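Local coordinates for A rubisco-like protein (Burkholderia fungorum, PDB 3NWR) that is of unproven function but has the RuBisCO large-chain fold with a carboxylated lysine, and is probably a lyase, at residues A[17-22]-A[125-130]; A[62-67]-A[90-95]; A[170-175]-A[203-208]; A[177-182]-A[213-218]; A[352-357]-A[375-380]. One frame throughout, in Å; residues are numbered along the deposited sequence.

Overall arrangement
From the N terminus, strand 14-23 pairs with strand 126-133 in interaction 1, closing a loop that spans most of the N-terminal domain. Interaction 2, between 62-67 and 90-95, is nested inside that loop, and the two meet in one antiparallel sheet because strands 14-23 and 89-99 are neighbours; their centres are about 9 Å apart. The catalytic TIM barrel follows in series. There interactions 3 and 4 cross, the chain passing through 170-175, 177-182, 203-208 and 213-218 in turn, so that the segments of the two contacts alternate; they touch where Leu-174 packs on Thr-179 and Leu-182. Interaction 5 closes last, joining consecutive barrel strands 352-355 and 377-379, about 24 Å between centres from both interactions 3 and 4.

Interaction 1: A[17-22]-A[125-130]; sequences ADYLIE and TGVRLL
Strands 17-22 and 126-130 run antiparallel at 177°, their axes 4.4 Å apart at closest, and pair along one side of the four-stranded sheet of the RuBisCO-type N-terminal domain. Leu-20 and Arg-128 form a hydrogen-bonded pair, with Leu-20 N to Arg-128 O at 2.9 Å and a matching bond back. A classic beta bulge interrupts the pairing at Glu-22, where Thr-125 and Gly-126 both face this one residue: Thr-125 N makes a sound bond to Glu-22 O, whereas that from Gly-126 N is weak.

On the face that carries Tyr-19 and Ile-21, methyl CD1 of Leu-129 sits over the phenol ring, 4.0 Å from the centroid of the Tyr-19 ring, as a CH-pi contact displaced toward the rim near CE1. The same methyl touches Ala-17 CB. Further along, Ile-21 and Val-127 run alongside one another, meeting through their CG2 methyls. The Tyr-19 hydroxyl is engaged by Val-114 O, and strand 89-99 flanks strand 14-23 on its other side.

On the face of Leu-20, Leu-130 CD2 approaches Leu-20 CB at 4.1 Å. At the bulge, Glu-22 stretches with CG anti to the backbone N (chi1 -178°), which carries its carboxylate over to Thr-125. OE1 is bonded to Ser-74, while Thr-125 OG1 donates to Glu-22 OE2 at 2.7 Å, arriving on the anti side and 22° out of the carboxylate plane.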
# COMPACT_ATOMS: atom_id res chain seq x y z
N ALA A 17 19.37 -3.72 1.56
CA ALA A 17 18.07 -4.22 1.97
C ALA A 17 18.21 -5.67 2.41
O ALA A 17 18.80 -6.47 1.70
CB ALA A 17 17.09 -4.11 0.81
N ASP A 18 17.68 -5.99 3.59
CA ASP A 18 17.72 -7.35 4.11
C ASP A 18 16.37 -8.02 3.92
O ASP A 18 15.33 -7.38 4.15
CB ASP A 18 18.04 -7.35 5.61
CG ASP A 18 19.46 -6.91 5.92
OD1 ASP A 18 20.28 -6.76 4.99
OD2 ASP A 18 19.76 -6.73 7.12
N TYR A 19 16.38 -9.29 3.52
CA TYR A 19 15.15 -10.07 3.33
C TYR A 19 15.22 -11.40 4.03
O TYR A 19 16.30 -11.93 4.28
CB TYR A 19 14.90 -10.35 1.85
CG TYR A 19 14.84 -9.13 0.98
CD1 TYR A 19 13.61 -8.58 0.62
CD2 TYR A 19 15.99 -8.52 0.53
CE1 TYR A 19 13.55 -7.45 -0.18
CE2 TYR A 19 15.94 -7.39 -0.27
CZ TYR A 19 14.72 -6.86 -0.61
OH TYR A 19 14.67 -5.73 -1.39
N LEU A 20 14.04 -11.94 4.34
CA LEU A 20 13.90 -13.35 4.66
C LEU A 20 13.21 -13.99 3.46
O LEU A 20 12.11 -13.57 3.09
CB LEU A 20 13.04 -13.54 5.92
CG LEU A 20 12.49 -14.95 6.16
CD1 LEU A 20 13.61 -15.90 6.53
CD2 LEU A 20 11.42 -14.92 7.24
N ILE A 21 13.85 -14.98 2.84
CA ILE A 21 13.22 -15.64 1.71
C ILE A 21 13.01 -17.12 2.00
O ILE A 21 13.66 -17.70 2.87
CB ILE A 21 14.01 -15.47 0.40
CG1 ILE A 21 15.37 -16.18 0.49
CG2 ILE A 21 14.17 -14.00 0.08
CD1 ILE A 21 16.07 -16.31 -0.86
N GLU A 22 12.06 -17.71 1.29
CA GLU A 22 11.75 -19.12 1.41
C GLU A 22 11.57 -19.68 0.01
O GLU A 22 10.87 -19.09 -0.81
CB GLU A 22 10.48 -19.32 2.23
CG GLU A 22 10.09 -20.77 2.47
CD GLU A 22 8.71 -20.88 3.10
OE1 GLU A 22 8.55 -20.40 4.25
OE2 GLU A 22 7.80 -21.41 2.43
N THR A 125 8.36 -19.15 -2.02
CA THR A 125 7.16 -19.45 -1.25
C THR A 125 7.11 -18.57 0.01
O THR A 125 6.30 -18.79 0.91
CB THR A 125 7.08 -20.95 -0.87
OG1 THR A 125 8.29 -21.35 -0.21
CG2 THR A 125 6.88 -21.77 -2.14
N GLY A 126 8.00 -17.58 0.05
CA GLY A 126 8.05 -16.60 1.12
C GLY A 126 9.06 -15.52 0.76
O GLY A 126 10.14 -15.82 0.25
N VAL A 127 8.69 -14.26 1.00
CA VAL A 127 9.62 -13.14 0.83
C VAL A 127 9.13 -11.99 1.71
O VAL A 127 7.98 -11.53 1.57
CB VAL A 127 9.72 -12.62 -0.62
CG1 VAL A 127 10.55 -11.35 -0.67
CG2 VAL A 127 10.34 -13.66 -1.53
N ARG A 128 10.01 -11.54 2.59
CA ARG A 128 9.72 -10.41 3.45
C ARG A 128 10.90 -9.47 3.51
O ARG A 128 12.03 -9.89 3.76
CB ARG A 128 9.36 -10.87 4.86
CG ARG A 128 8.93 -9.75 5.81
CD ARG A 128 8.56 -10.38 7.13
NE ARG A 128 8.23 -9.44 8.19
CZ ARG A 128 7.00 -9.26 8.67
NH1 ARG A 128 5.97 -9.93 8.15
NH2 ARG A 128 6.82 -8.42 9.67
N LEU A 129 10.64 -8.19 3.28
CA LEU A 129 11.66 -7.16 3.44
C LEU A 129 11.77 -6.83 4.91
O LEU A 129 10.81 -6.38 5.53
CB LEU A 129 11.26 -5.92 2.66
CG LEU A 129 12.13 -4.69 2.87
CD1 LEU A 129 13.57 -4.94 2.44
CD2 LEU A 129 11.54 -3.47 2.13
N LEU A 130 12.95 -7.08 5.49
CA LEU A 130 13.16 -6.91 6.93
C LEU A 130 13.65 -5.51 7.31
O LEU A 130 13.19 -4.93 8.30
CB LEU A 130 14.18 -7.93 7.44
CG LEU A 130 13.90 -9.38 7.09
CD1 LEU A 130 15.07 -10.27 7.55
CD2 LEU A 130 12.59 -9.84 7.71

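Interaction 2: A[62-67]-A[90-95]; sequences LRIEEL and RRARIT
The outer edge of the N-terminal antiparallel sheet is built here, where strand 62-67 pairs with strand 90-95 and Glu-66 meets Arg-90 in a salt bridge. Arg-90 grips the carboxylate side-on: NH2 reaches Glu-66 OE1 at 2.8 Å and NE reaches Glu-66 OE2 at 2.9 Å. The two flat groups are nearly coplanar, 23° apart, and both oxygens are met on their syn sides, so the paired bonds restrict rotation of the carboxylate. A bend in the Arg-90 chain at chi3 (67°) turns the guanidinium edge toward the Glu-66 carboxylate. One water ties this end together, donating to Glu-66 OE2 and Leu-67 O and accepting from Arg-91 N.

Strand 60-70 is the outermost of the four within this chain, and strand 89-99 lies between it and strand 14-23. The backbones bond from Glu-65 N to Arg-93 O at 2.9 Å, and from Leu-67 N to Arg-91 O in an almost straight line (177°). At the opposite end, Leu-62 and Arg-63 both face Thr-95, making a classic beta bulge.

Leu-67 CD1 lies over one face of the Arg-91 guanidinium, whose NH1 is bonded to Glu-68 O. On the same side of the sheet, Arg-63 runs alongside Thr-95 and brings its guanidinium face to the CG2 methyl, 3.6 Å from Arg-63 NH2; Thr-95 OG1 is bonded to Asp-18. Towards helix 27-37, Ile-64 CG1 touches Ile-94 CG2 at 4.2 Å.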
# COMPACT_ATOMS: atom_id res chain seq x y z
N LEU A 62 25.03 -9.47 -1.04
CA LEU A 62 26.17 -9.26 -0.15
C LEU A 62 26.26 -10.33 0.93
O LEU A 62 27.34 -10.63 1.42
CB LEU A 62 26.09 -7.89 0.54
CG LEU A 62 26.24 -6.64 -0.32
CD1 LEU A 62 26.27 -5.40 0.57
CD2 LEU A 62 27.50 -6.72 -1.19
N ARG A 63 25.11 -10.89 1.30
CA ARG A 63 25.07 -11.86 2.40
C ARG A 63 23.99 -12.89 2.17
O ARG A 63 22.88 -12.55 1.74
CB ARG A 63 24.81 -11.17 3.74
CG ARG A 63 25.95 -10.27 4.21
CD ARG A 63 25.76 -9.81 5.66
NE ARG A 63 24.96 -8.60 5.77
CZ ARG A 63 25.40 -7.37 5.49
NH1 ARG A 63 26.65 -7.19 5.07
NH2 ARG A 63 24.60 -6.33 5.63
N ILE A 64 24.29 -14.14 2.47
CA ILE A 64 23.28 -15.18 2.51
C ILE A 64 23.55 -16.01 3.76
O ILE A 64 24.69 -16.37 4.04
CB ILE A 64 23.34 -16.11 1.29
CG1 ILE A 64 23.13 -15.32 0.00
CG2 ILE A 64 22.30 -17.22 1.41
CD1 ILE A 64 23.53 -16.07 -1.25
N GLU A 65 22.50 -16.29 4.52
CA GLU A 65 22.63 -17.19 5.67
C GLU A 65 21.45 -18.14 5.66
O GLU A 65 20.31 -17.70 5.83
CB GLU A 65 22.66 -16.42 6.99
CG GLU A 65 22.79 -17.35 8.20
CD GLU A 65 22.69 -16.62 9.54
OE1 GLU A 65 22.36 -15.42 9.55
OE2 GLU A 65 22.93 -17.26 10.58
N GLU A 66 21.70 -19.42 5.45
CA GLU A 66 20.61 -20.38 5.45
C GLU A 66 20.13 -20.68 6.87
O GLU A 66 20.93 -20.84 7.78
CB GLU A 66 20.99 -21.68 4.73
CG GLU A 66 19.84 -22.68 4.69
CD GLU A 66 19.78 -23.47 3.41
OE1 GLU A 66 20.68 -23.32 2.55
OE2 GLU A 66 18.83 -24.26 3.24
N LEU A 67 18.81 -20.73 7.03
CA LEU A 67 18.17 -20.97 8.31
C LEU A 67 17.54 -22.36 8.28
O LEU A 67 17.70 -23.10 7.31
CB LEU A 67 17.08 -19.91 8.54
CG LEU A 67 17.55 -18.47 8.37
CD1 LEU A 67 16.38 -17.48 8.45
CD2 LEU A 67 18.62 -18.13 9.39
N ARG A 90 13.37 -24.28 1.85
CA ARG A 90 14.53 -23.70 2.49
C ARG A 90 14.30 -22.23 2.83
O ARG A 90 13.57 -21.53 2.13
CB ARG A 90 15.76 -23.89 1.61
CG ARG A 90 16.00 -25.36 1.25
CD ARG A 90 17.01 -25.53 0.12
NE ARG A 90 18.34 -25.11 0.53
CZ ARG A 90 19.43 -25.22 -0.23
NH1 ARG A 90 19.34 -25.74 -1.45
NH2 ARG A 90 20.60 -24.81 0.23
N ARG A 91 14.93 -21.78 3.90
CA ARG A 91 14.80 -20.40 4.33
C ARG A 91 16.17 -19.77 4.46
O ARG A 91 17.14 -20.42 4.85
CB ARG A 91 14.04 -20.33 5.66
CG ARG A 91 12.57 -20.67 5.52
CD ARG A 91 11.90 -20.90 6.86
NE ARG A 91 11.87 -19.70 7.68
CZ ARG A 91 12.62 -19.53 8.77
NH1 ARG A 91 13.47 -20.47 9.17
NH2 ARG A 91 12.53 -18.40 9.46
N ALA A 92 16.26 -18.49 4.12
CA ALA A 92 17.51 -17.77 4.26
C ALA A 92 17.30 -16.29 4.51
O ALA A 92 16.33 -15.71 4.01
CB ALA A 92 18.38 -17.97 3.03
N ARG A 93 18.20 -15.70 5.28
CA ARG A 93 18.28 -14.25 5.40
C ARG A 93 19.30 -13.78 4.38
O ARG A 93 20.39 -14.33 4.29
CB ARG A 93 18.72 -13.81 6.80
CG ARG A 93 18.63 -12.29 7.00
CD ARG A 93 19.09 -11.82 8.38
NE ARG A 93 19.06 -10.36 8.46
CZ ARG A 93 18.21 -9.67 9.20
NH1 ARG A 93 17.31 -10.30 9.95
NH2 ARG A 93 18.25 -8.34 9.21
N ILE A 94 18.94 -12.77 3.59
CA ILE A 94 19.85 -12.28 2.57
C ILE A 94 19.97 -10.77 2.65
O ILE A 94 19.08 -10.09 3.17
CB ILE A 94 19.40 -12.69 1.16
CG1 ILE A 94 18.12 -11.96 0.77
CG2 ILE A 94 19.24 -14.21 1.07
CD1 ILE A 94 17.72 -12.17 -0.67
N THR A 95 21.08 -10.24 2.14
CA THR A 95 21.24 -8.80 2.02
C THR A 95 21.53 -8.48 0.57
O THR A 95 22.43 -9.07 -0.03
CB THR A 95 22.40 -8.27 2.89
OG1 THR A 95 22.11 -8.49 4.27
CG2 THR A 95 22.61 -6.78 2.64
O HOH W 1 16.68 -23.95 4.86

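Interaction 3: A[170-175]-A[203-208]; sequences PNVGLS and PAHAPL
Apolar packing between Val-172 and Pro-203 opens the contact: CG2 of Val-172 rests 3.9 Å from Pro-203 CB and a little farther from Pro-203 CG, the two side chains pointing opposite ways as they pass. Val-172 CG2 stands anti to its own nitrogen, with CG1 between N and the carbonyl carbon (chi1 65°), and this brings the CG2 methyl against the proline and near the edge of the His-205 ring, where ND1 lies 4.3 Å from Val-172 CG2. Ala-206 packs on main chain instead, its CB at 3.3 Å from Leu-174 O and 3.7 Å from Ser-175 C.

The imidazole packs against main chain as well. Gly-173 CA comes to 3.7 Å from His-205 ND1 at an oblique angle to the ring. Gly-173 adopts backbone angles (phi 127°) that would press a side chain against the preceding carbonyl oxygen.

Both segments lie in loops of the TIM-barrel catalytic domain: 170-175 falls between strand 163-165 and helix 176-189, while residues 203-207 come just ahead of helix 208-226, which Leu-208 begins. Ser-175 and Pro-207 occupy the two N-cap positions, and the Ser-175 side chain caps a backbone nitrogen of its helix.

The polar component across the loops is a CA-H...O contact, nearly straight at 168°, from Ser-175 CA to His-205 O at 3.3 Å. The second subunit covers this region: Asn-102 of that subunit packs on Val-172, Pro-203 and His-205, while Arg-56 of the same subunit makes weak hydrogen bonds with Gly-173 O and His-205 NE2.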
# COMPACT_ATOMS: atom_id res chain seq x y z
N PRO A 170 -17.89 8.16 19.33
CA PRO A 170 -17.76 7.10 18.31
C PRO A 170 -16.83 7.50 17.18
O PRO A 170 -16.64 8.70 16.92
CB PRO A 170 -19.19 6.95 17.78
CG PRO A 170 -19.83 8.27 18.05
CD PRO A 170 -19.26 8.70 19.38
N ASN A 171 -16.27 6.50 16.50
CA ASN A 171 -15.26 6.73 15.47
C ASN A 171 -15.74 7.69 14.40
O ASN A 171 -14.98 8.52 13.90
CB ASN A 171 -14.87 5.42 14.79
CG ASN A 171 -14.23 4.43 15.74
OD1 ASN A 171 -13.66 4.80 16.76
ND2 ASN A 171 -14.30 3.14 15.39
N VAL A 172 -17.00 7.53 14.02
CA VAL A 172 -17.60 8.36 12.99
C VAL A 172 -19.10 8.39 13.27
O VAL A 172 -19.65 7.44 13.82
CB VAL A 172 -17.28 7.81 11.56
CG1 VAL A 172 -17.92 6.42 11.33
CG2 VAL A 172 -17.71 8.81 10.50
N GLY A 173 -19.76 9.49 12.93
CA GLY A 173 -21.21 9.57 13.11
C GLY A 173 -21.69 10.77 13.89
O GLY A 173 -22.84 11.19 13.74
N LEU A 174 -20.83 11.32 14.75
CA LEU A 174 -21.16 12.57 15.43
C LEU A 174 -21.24 13.72 14.44
O LEU A 174 -20.55 13.74 13.42
CB LEU A 174 -20.11 12.92 16.49
CG LEU A 174 -19.91 11.98 17.67
CD1 LEU A 174 -18.80 12.51 18.57
CD2 LEU A 174 -21.20 11.80 18.47
N SER A 175 -22.09 14.69 14.74
CA SER A 175 -22.12 15.92 13.96
C SER A 175 -20.90 16.77 14.31
O SER A 175 -20.17 16.48 15.27
CB SER A 175 -23.38 16.71 14.28
OG SER A 175 -23.31 17.23 15.60
N PRO A 203 -16.70 12.80 6.47
CA PRO A 203 -18.02 12.17 6.41
C PRO A 203 -19.12 13.21 6.20
O PRO A 203 -18.95 14.36 6.56
CB PRO A 203 -18.17 11.56 7.80
CG PRO A 203 -17.39 12.50 8.70
CD PRO A 203 -16.22 12.94 7.86
N ALA A 204 -20.25 12.79 5.64
CA ALA A 204 -21.40 13.67 5.53
C ALA A 204 -21.88 14.14 6.91
O ALA A 204 -22.39 15.25 7.06
CB ALA A 204 -22.53 12.99 4.75
N HIS A 205 -21.68 13.30 7.93
CA HIS A 205 -22.13 13.61 9.29
C HIS A 205 -21.44 14.84 9.88
O HIS A 205 -22.03 15.59 10.66
CB HIS A 205 -21.88 12.42 10.21
CG HIS A 205 -22.46 11.14 9.71
ND1 HIS A 205 -21.71 10.00 9.49
CD2 HIS A 205 -23.74 10.82 9.37
CE1 HIS A 205 -22.50 9.03 9.05
NE2 HIS A 205 -23.73 9.51 8.96
N ALA A 206 -20.18 15.02 9.51
CA ALA A 206 -19.36 16.08 10.07
C ALA A 206 -18.24 16.38 9.10
O ALA A 206 -17.09 16.00 9.33
CB ALA A 206 -18.80 15.67 11.43
N PRO A 207 -18.57 17.06 7.99
CA PRO A 207 -17.58 17.34 6.96
C PRO A 207 -16.36 18.03 7.54
O PRO A 207 -16.46 18.81 8.49
CB PRO A 207 -18.32 18.28 6.00
CG PRO A 207 -19.76 17.92 6.19
CD PRO A 207 -19.89 17.62 7.66
N LEU A 208 -15.21 17.71 6.97
CA LEU A 208 -13.93 18.20 7.45
C LEU A 208 -13.97 19.69 7.76
O LEU A 208 -13.58 20.11 8.85
CB LEU A 208 -12.86 17.89 6.41
CG LEU A 208 -11.39 18.10 6.75
CD1 LEU A 208 -11.02 19.58 6.70
CD2 LEU A 208 -11.04 17.46 8.08

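Interaction 4: A[177-182]-A[213-218]; sequences AETAAL and RAVMSE
Thr-179 is the first residue of segment 177-182 to meet helix 213-218 closely, laying its CG2 methyl against Val-215 CG2 at 3.8 Å. The side chains cross at a slant. With Thr-179 OG1 beside its own nitrogen (chi1 -57°), the methyl branch is the one given to the neighbouring helix, while the hydroxyl is bonded to Ser-175 O one turn earlier. The threonine can therefore present an apolar surface here with its polar atom already engaged.

Ala-180 follows at the centre of the contact, its CB directed at the partner helix. That methyl reaches Ala-214 O at 3.5 Å and Ala-214 CB at 3.8 Å, and also touches Val-215 CG2 at 4.3 Å. The small side chains let the backbones come close, with CA of Ala-180 and CA of Val-215 only 4.3 Å apart and the axes of the short helical segments 8.1 Å apart at closest. On the following turn of the second helix, Glu-218 bends at chi2 (-74°) and lays its aliphatic part alongside: CG lies 3.5 Å from Ala-180 O and 4.0 Å from Ala-180 CB. Its carboxylate has a long, weak ion pair with Arg-184.

The two helical segments run nearly parallel, at 23°, as neighbours in the outer layer of the TIM barrel. Beneath them, Val-215 packs on Phe-234 of strand 233-235, and Thr-179 rests on Ile-168 and Leu-174 in the loop before helix 176-189.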
# COMPACT_ATOMS: atom_id res chain seq x y z
N ALA A 177 -20.95 19.76 15.56
CA ALA A 177 -21.23 20.34 16.88
C ALA A 177 -21.02 19.32 17.99
O ALA A 177 -20.44 19.65 19.03
CB ALA A 177 -22.67 20.89 16.93
N GLU A 178 -21.48 18.10 17.78
CA GLU A 178 -21.31 17.05 18.78
C GLU A 178 -19.83 16.73 18.99
O GLU A 178 -19.39 16.50 20.12
CB GLU A 178 -22.09 15.80 18.40
CG GLU A 178 -23.61 15.94 18.53
CD GLU A 178 -24.37 14.77 17.92
OE1 GLU A 178 -23.84 14.14 16.99
OE2 GLU A 178 -25.50 14.49 18.38
N THR A 179 -19.07 16.74 17.91
CA THR A 179 -17.64 16.46 18.00
C THR A 179 -16.94 17.55 18.81
O THR A 179 -16.13 17.27 19.69
CB THR A 179 -17.01 16.39 16.61
OG1 THR A 179 -17.68 15.38 15.83
CG2 THR A 179 -15.51 16.02 16.70
N ALA A 180 -17.28 18.80 18.50
CA ALA A 180 -16.71 19.94 19.21
C ALA A 180 -17.03 19.90 20.71
O ALA A 180 -16.16 20.16 21.53
CB ALA A 180 -17.21 21.24 18.59
N ALA A 181 -18.26 19.56 21.06
CA ALA A 181 -18.66 19.47 22.46
C ALA A 181 -17.86 18.38 23.17
O ALA A 181 -17.42 18.55 24.31
CB ALA A 181 -20.16 19.18 22.58
N LEU A 182 -17.68 17.26 22.48
CA LEU A 182 -16.92 16.16 23.05
C LEU A 182 -15.46 16.56 23.23
O LEU A 182 -14.86 16.32 24.27
CB LEU A 182 -17.02 14.92 22.16
CG LEU A 182 -16.11 13.76 22.53
CD1 LEU A 182 -16.29 13.32 23.98
CD2 LEU A 182 -16.36 12.61 21.57
N ARG A 213 -13.57 23.80 11.94
CA ARG A 213 -13.99 25.08 12.49
C ARG A 213 -14.64 24.96 13.87
O ARG A 213 -14.30 25.72 14.79
CB ARG A 213 -14.93 25.80 11.51
CG ARG A 213 -14.29 26.17 10.19
CD ARG A 213 -15.28 26.92 9.32
NE ARG A 213 -14.62 27.55 8.18
CZ ARG A 213 -14.62 27.06 6.95
NH1 ARG A 213 -15.25 25.92 6.70
NH2 ARG A 213 -13.99 27.70 5.98
N ALA A 214 -15.56 24.01 14.04
CA ALA A 214 -16.24 23.86 15.33
C ALA A 214 -15.29 23.40 16.42
O ALA A 214 -15.28 23.95 17.52
CB ALA A 214 -17.41 22.90 15.21
N VAL A 215 -14.49 22.39 16.11
CA VAL A 215 -13.55 21.86 17.09
C VAL A 215 -12.50 22.89 17.52
O VAL A 215 -12.21 23.04 18.71
CB VAL A 215 -12.87 20.57 16.58
CG1 VAL A 215 -11.71 20.18 17.48
CG2 VAL A 215 -13.88 19.44 16.49
N MET A 216 -11.92 23.60 16.56
CA MET A 216 -10.88 24.56 16.90
C MET A 216 -11.41 25.72 17.74
O MET A 216 -10.69 26.28 18.56
CB MET A 216 -10.13 25.06 15.67
CG MET A 216 -9.14 24.05 15.07
SD MET A 216 -8.03 23.32 16.30
CE MET A 216 -7.33 24.81 17.02
N SER A 217 -12.68 26.08 17.53
CA SER A 217 -13.28 27.10 18.38
C SER A 217 -13.19 26.71 19.85
O SER A 217 -12.80 27.52 20.70
CB SER A 217 -14.74 27.34 18.01
OG SER A 217 -15.29 28.36 18.82
N GLU A 218 -13.55 25.46 20.15
CA GLU A 218 -13.46 24.94 21.51
C GLU A 218 -12.03 24.84 21.99
O GLU A 218 -11.72 25.19 23.12
CB GLU A 218 -14.17 23.59 21.62
CG GLU A 218 -15.68 23.66 21.44
CD GLU A 218 -16.38 24.26 22.65
OE1 GLU A 218 -15.71 24.55 23.66
OE2 GLU A 218 -17.61 24.44 22.57

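Interaction 5: A[352-357]-A[375-380]; sequences LPAFSS and DLLFMS
Phe-355 and Leu-376 meet beside the parallel pairing of strands 352-355 and 377-379, two neighbours in the TIM barrel of the catalytic domain. Starting from the backbone, Phe-355 CB lies 4.0 Å from Leu-377 O. The ring then leaves with CG anti to the carbonyl carbon (chi1 -69°), which turns one edge toward the partner strand. On that edge CD2 is 4.1 Å from Leu-376 CD1, and CE2, farther out, is 3.9 Å from Leu-376 CB; both Leu-376 CB and Leu-377 O lie near the ring plane. The ring also packs on Val-332 and Ala-336 of helix 329-340 and on Val-371 of helix 364-371.

The backbones are joined by three hydrogen bonds, Leu-377 N to Pro-353 O, Phe-355 N to Leu-377 O and Met-379 N to Phe-355 O, each at 2.9 Å. They alternate between the strands, as parallel pairing requires, and the first is nearly straight at 175°. On the face bearing Ala-354, Leu-377 CD2 meets Ala-354 CB at 4.0 Å, and the Leu-352 side chain lies roughly perpendicular to that of Leu-377 and touches its CB through CD2. Pro-353 CG packs on Leu-376 CB. At the C-terminal ends a water donates to Met-379 O at 2.7 Å and accepts a weak bond from Ser-357 N; the Ser-357 hydroxyl is bonded to Lys-324 N, and the side chain lies about 5 Å from a bound sulfate, probably from the crystallisation liquor.

Helix 364-371 links the two strands as a beta-alpha-beta unit. Strand 315-319 bonds to the other side of strand 352-355, and strand 163-165 lies beyond strand 377-379.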
# COMPACT_ATOMS: atom_id res chain seq x y z
N LEU A 352 8.27 10.60 16.62
CA LEU A 352 7.60 10.32 17.88
C LEU A 352 6.77 9.05 17.76
O LEU A 352 5.87 8.98 16.92
CB LEU A 352 6.69 11.49 18.24
CG LEU A 352 6.02 11.46 19.61
CD1 LEU A 352 7.03 11.66 20.74
CD2 LEU A 352 4.93 12.53 19.67
N PRO A 353 7.05 8.03 18.59
CA PRO A 353 6.23 6.82 18.54
C PRO A 353 4.91 7.04 19.27
O PRO A 353 4.87 7.67 20.34
CB PRO A 353 7.09 5.77 19.26
CG PRO A 353 7.87 6.58 20.26
CD PRO A 353 8.17 7.90 19.55
N ALA A 354 3.83 6.56 18.66
CA ALA A 354 2.51 6.61 19.25
C ALA A 354 2.06 5.21 19.65
O ALA A 354 1.89 4.33 18.81
CB ALA A 354 1.50 7.26 18.29
N PHE A 355 1.91 5.01 20.95
CA PHE A 355 1.45 3.73 21.48
C PHE A 355 -0.05 3.78 21.64
O PHE A 355 -0.60 4.79 22.11
CB PHE A 355 2.06 3.50 22.86
CG PHE A 355 3.54 3.24 22.83
CD1 PHE A 355 4.04 1.94 22.87
CD2 PHE A 355 4.44 4.31 22.79
CE1 PHE A 355 5.40 1.70 22.85
CE2 PHE A 355 5.81 4.08 22.77
CZ PHE A 355 6.29 2.78 22.80
N SER A 356 -0.73 2.69 21.29
CA SER A 356 -2.17 2.62 21.43
C SER A 356 -2.67 1.19 21.53
O SER A 356 -1.91 0.25 21.28
CB SER A 356 -2.84 3.28 20.22
OG SER A 356 -2.65 2.46 19.08
N SER A 357 -3.95 1.06 21.88
CA SER A 357 -4.67 -0.21 22.00
C SER A 357 -4.58 -0.78 23.43
O SER A 357 -3.55 -1.33 23.82
CB SER A 357 -4.19 -1.25 20.98
OG SER A 357 -5.03 -2.40 21.02
N ASP A 375 9.90 10.24 25.62
CA ASP A 375 9.62 10.80 24.28
C ASP A 375 8.66 9.91 23.50
O ASP A 375 9.05 9.13 22.60
CB ASP A 375 10.93 11.02 23.52
CG ASP A 375 11.77 12.17 24.12
OD1 ASP A 375 11.22 13.00 24.86
OD2 ASP A 375 12.97 12.25 23.82
N LEU A 376 7.39 10.01 23.86
CA LEU A 376 6.37 9.17 23.27
C LEU A 376 5.00 9.80 23.43
O LEU A 376 4.77 10.63 24.32
CB LEU A 376 6.43 7.77 23.91
CG LEU A 376 6.12 7.73 25.40
CD1 LEU A 376 4.68 7.28 25.66
CD2 LEU A 376 7.11 6.83 26.15
N LEU A 377 4.10 9.41 22.53
CA LEU A 377 2.69 9.75 22.62
C LEU A 377 1.92 8.53 23.09
O LEU A 377 1.97 7.47 22.45
CB LEU A 377 2.19 10.22 21.24
CG LEU A 377 0.69 10.51 21.09
CD1 LEU A 377 0.23 11.59 22.05
CD2 LEU A 377 0.38 10.91 19.64
N PHE A 378 1.25 8.67 24.23
CA PHE A 378 0.56 7.56 24.89
C PHE A 378 -0.95 7.71 24.71
O PHE A 378 -1.58 8.55 25.36
CB PHE A 378 0.93 7.58 26.38
CG PHE A 378 0.54 6.33 27.14
CD1 PHE A 378 1.26 5.16 26.97
CD2 PHE A 378 -0.51 6.36 28.05
CE1 PHE A 378 0.92 4.01 27.69
CE2 PHE A 378 -0.84 5.21 28.79
CZ PHE A 378 -0.13 4.04 28.59
N MET A 379 -1.51 6.90 23.81
CA MET A 379 -2.93 6.99 23.47
C MET A 379 -3.72 6.03 24.33
O MET A 379 -3.51 4.82 24.28
CB MET A 379 -3.16 6.62 22.00
CG MET A 379 -2.33 7.43 21.00
SD MET A 379 -2.76 9.17 20.98
CE MET A 379 -4.52 9.09 20.74
N SER A 380 -4.65 6.59 25.10
CA SER A 380 -5.50 5.79 25.97
C SER A 380 -6.97 6.09 25.67
O SER A 380 -7.37 7.25 25.58
CB SER A 380 -5.16 6.10 27.43
OG SER A 380 -5.93 5.30 28.33
O HOH W 2 -5.15 2.68 24.06